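Probable glutamine synthetase (Pseudomonas aeruginosa, PDB 4HPP) is a probable glutamine synthetase, built from an N-terminal beta domain and a larger catalytic domain that holds magnesium and glutamic acid. Local coordinates at residues Leu28-Leu31 against Glu32-Ala36. Sequence-based numbering, arbitrary orientation.
Sequences LATL and EEQLA
Between Thr-30 and Leu-35 the backbone winds through a short helix whose i to i+4 bonds join the two halves of the turn: Gln-34 N reaches Thr-30 O at 2.9 Å, with an N-H...O angle of 151°, and Leu-35 N reaches Leu-31 O, also at 2.9 Å. In both, the donor lies nearly in line with the carbonyl, but the Leu-35 bond is the more bent at its hydrogen; Gln-34 N is shared between Thr-30 O and, weakly, Leu-31 O.

One turn apart, Leu-31 and Leu-35 touch through their branch points, CG to CG 4.2 Å. Leu-31 holds CG anti to its backbone N (chi1 -179°), and the four-residue spacing puts both leucines on one face as an apolar pair turned to the sheet. One turn on from Thr-30, the methylene CG of Glu-33 lies 3.1 Å from Thr-30 O. A nearly eclipsed chi1 (14°) and the bend at chi2 together bring its carboxylate back toward the start of the helix, where OE2 comes 3.1 Å from Ala-29 O, an approach of two acceptors that is not itself favourable. Glu-32 and Glu-33 nonetheless suit this exposed side: acidic side chains are common in the first turn, where they may interact favourably with the positive end of the helix dipole. Thr-30 OG1 is hydrogen-bonded to Pro-27 O, tying the first turn to the end of the preceding strand. Gln-34 sets CB 3.4 Å from Thr-30 O, and its NE2 makes a weak hydrogen bond to Gly-38 O.

This helix follows strand 21-27 at the surface of the N-terminal domain and packs on its mixed sheet: Leu-31 rests on Val-10 and, with Gln-34, on Phe-12 of strand 9-15 and Leu-26 of strand 21-27, while Leu-35 leans on Pro-70 of strand 66-78.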
ATOM      1  N   LEU A  28      -1.275 -23.640  28.330  1.00 40.46           N
ATOM      2  CA  LEU A  28      -0.057 -24.384  28.723  1.00 50.45           C
ATOM      3  C   LEU A  28       0.049 -24.601  30.253  1.00 46.14           C
ATOM      4  O   LEU A  28       0.262 -25.716  30.704  1.00 51.47           O
ATOM      5  CB  LEU A  28       1.216 -23.714  28.180  1.00 51.47           C
ATOM      6  CG  LEU A  28       2.589 -24.345  28.499  1.00 64.71           C
ATOM      7  CD1 LEU A  28       2.933 -25.553  27.586  1.00 53.86           C
ATOM      8  CD2 LEU A  28       3.673 -23.249  28.507  1.00 52.86           C
ATOM      9  N   ALA A  29      -0.192 -23.563  31.044  1.00 47.47           N
ATOM     10  CA  ALA A  29      -0.038 -23.693  32.501  1.00 54.65           C
ATOM     11  C   ALA A  29      -0.808 -24.845  33.065  1.00 54.97           C
ATOM     12  O   ALA A  29      -0.516 -25.265  34.183  1.00 68.82           O
ATOM     13  CB  ALA A  29      -0.443 -22.421  33.232  1.00 51.53           C
ATOM     14  N   THR A  30      -1.813 -25.320  32.330  1.00 47.72           N
ATOM     15  CA  THR A  30      -2.754 -26.306  32.888  1.00 47.59           C
ATOM     16  C   THR A  30      -2.396 -27.706  32.412  1.00 47.88           C
ATOM     17  O   THR A  30      -3.010 -28.711  32.832  1.00 50.41           O
ATOM     18  CB  THR A  30      -4.233 -26.030  32.510  1.00 47.04           C
ATOM     19  OG1 THR A  30      -4.369 -25.998  31.078  1.00 55.76           O
ATOM     20  CG2 THR A  30      -4.747 -24.710  33.103  1.00 43.67           C
ATOM     21  N   LEU A  31      -1.400 -27.788  31.538  1.00 44.94           N
ATOM     22  CA  LEU A  31      -1.155 -29.041  30.855  1.00 47.52           C
ATOM     23  C   LEU A  31      -1.012 -30.184  31.850  1.00 50.24           C
ATOM     24  O   LEU A  31      -1.750 -31.149  31.731  1.00 63.82           O
ATOM     25  CB  LEU A  31       0.018 -28.970  29.855  1.00 43.73           C
ATOM     26  CG  LEU A  31       0.167 -30.353  29.176  1.00 43.15           C
ATOM     27  CD1 LEU A  31      -1.054 -30.664  28.297  1.00 47.35           C
ATOM     28  CD2 LEU A  31       1.407 -30.325  28.300  1.00 43.29           C
ATOM     29  N   GLU A  32      -0.104 -30.059  32.830  1.00 59.62           N
ATOM     30  CA  GLU A  32       0.108 -31.062  33.905  1.00 65.72           C
ATOM     31  C   GLU A  32      -1.193 -31.533  34.583  1.00 67.71           C
ATOM     32  O   GLU A  32      -1.433 -32.729  34.705  1.00 59.19           O
ATOM     33  CB  GLU A  32       1.050 -30.539  35.004  1.00 83.61           C
ATOM     34  CG  GLU A  32       2.520 -30.398  34.625  1.00104.72           C
ATOM     35  CD  GLU A  32       2.989 -28.951  34.470  1.00117.38           C
ATOM     36  OE1 GLU A  32       2.317 -28.175  33.737  1.00127.97           O
ATOM     37  OE2 GLU A  32       4.047 -28.604  35.068  1.00110.03           O
ATOM     38  N   GLU A  33      -2.022 -30.606  35.046  1.00 66.60           N
ATOM     39  CA  GLU A  33      -3.256 -31.007  35.696  1.00 74.53           C
ATOM     40  C   GLU A  33      -4.098 -31.759  34.691  1.00 76.37           C
ATOM     41  O   GLU A  33      -4.701 -32.775  35.028  1.00 76.65           O
ATOM     42  CB  GLU A  33      -4.030 -29.828  36.317  1.00 91.11           C
ATOM     43  CG  GLU A  33      -3.599 -28.418  35.895  1.00112.05           C
ATOM     44  CD  GLU A  33      -2.233 -27.983  36.456  1.00121.79           C
ATOM     45  OE1 GLU A  33      -2.129 -27.784  37.684  1.00133.43           O
ATOM     46  OE2 GLU A  33      -1.259 -27.822  35.672  1.00107.46           O
ATOM     47  N   GLN A  34      -4.080 -31.307  33.438  1.00 74.02           N
ATOM     48  CA  GLN A  34      -4.992 -31.853  32.427  1.00 68.03           C
ATOM     49  C   GLN A  34      -4.641 -33.247  31.875  1.00 66.74           C
ATOM     50  O   GLN A  34      -5.549 -34.023  31.466  1.00 56.74           O
ATOM     51  CB  GLN A  34      -5.275 -30.824  31.320  1.00 68.35           C
ATOM     52  CG  GLN A  34      -6.403 -29.861  31.660  1.00 64.74           C
ATOM     53  CD  GLN A  34      -7.560 -30.533  32.392  1.00 78.60           C
ATOM     54  OE1 GLN A  34      -7.894 -30.126  33.502  1.00 87.78           O
ATOM     55  NE2 GLN A  34      -8.154 -31.587  31.796  1.00 70.84           N
ATOM     56  N   LEU A  35      -3.344 -33.574  31.908  1.00 58.26           N
ATOM     57  CA  LEU A  35      -2.845 -34.834  31.345  1.00 63.06           C
ATOM     58  C   LEU A  35      -3.547 -36.124  31.822  1.00 64.94           C
ATOM     59  O   LEU A  35      -3.784 -37.020  31.007  1.00 73.60           O
ATOM     60  CB  LEU A  35      -1.334 -34.965  31.525  1.00 57.59           C
ATOM     61  CG  LEU A  35      -0.352 -34.323  30.542  1.00 62.75           C
ATOM     62  CD1 LEU A  35       1.076 -34.592  31.029  1.00 56.03           C
ATOM     63  CD2 LEU A  35      -0.547 -34.848  29.135  1.00 61.14           C
ATOM     64  N   ALA A  36      -3.878 -36.222  33.112  1.00 65.02           N
ATOM     65  CA  ALA A  36      -4.495 -37.450  33.651  1.00 67.24           C
ATOM     66  C   ALA A  36      -5.968 -37.677  33.257  1.00 67.45           C
ATOM     67  O   ALA A  36      -6.396 -38.840  33.078  1.00 65.97           O
ATOM     68  CB  ALA A  36      -4.321 -37.537  35.170  1.00 62.17           C
TER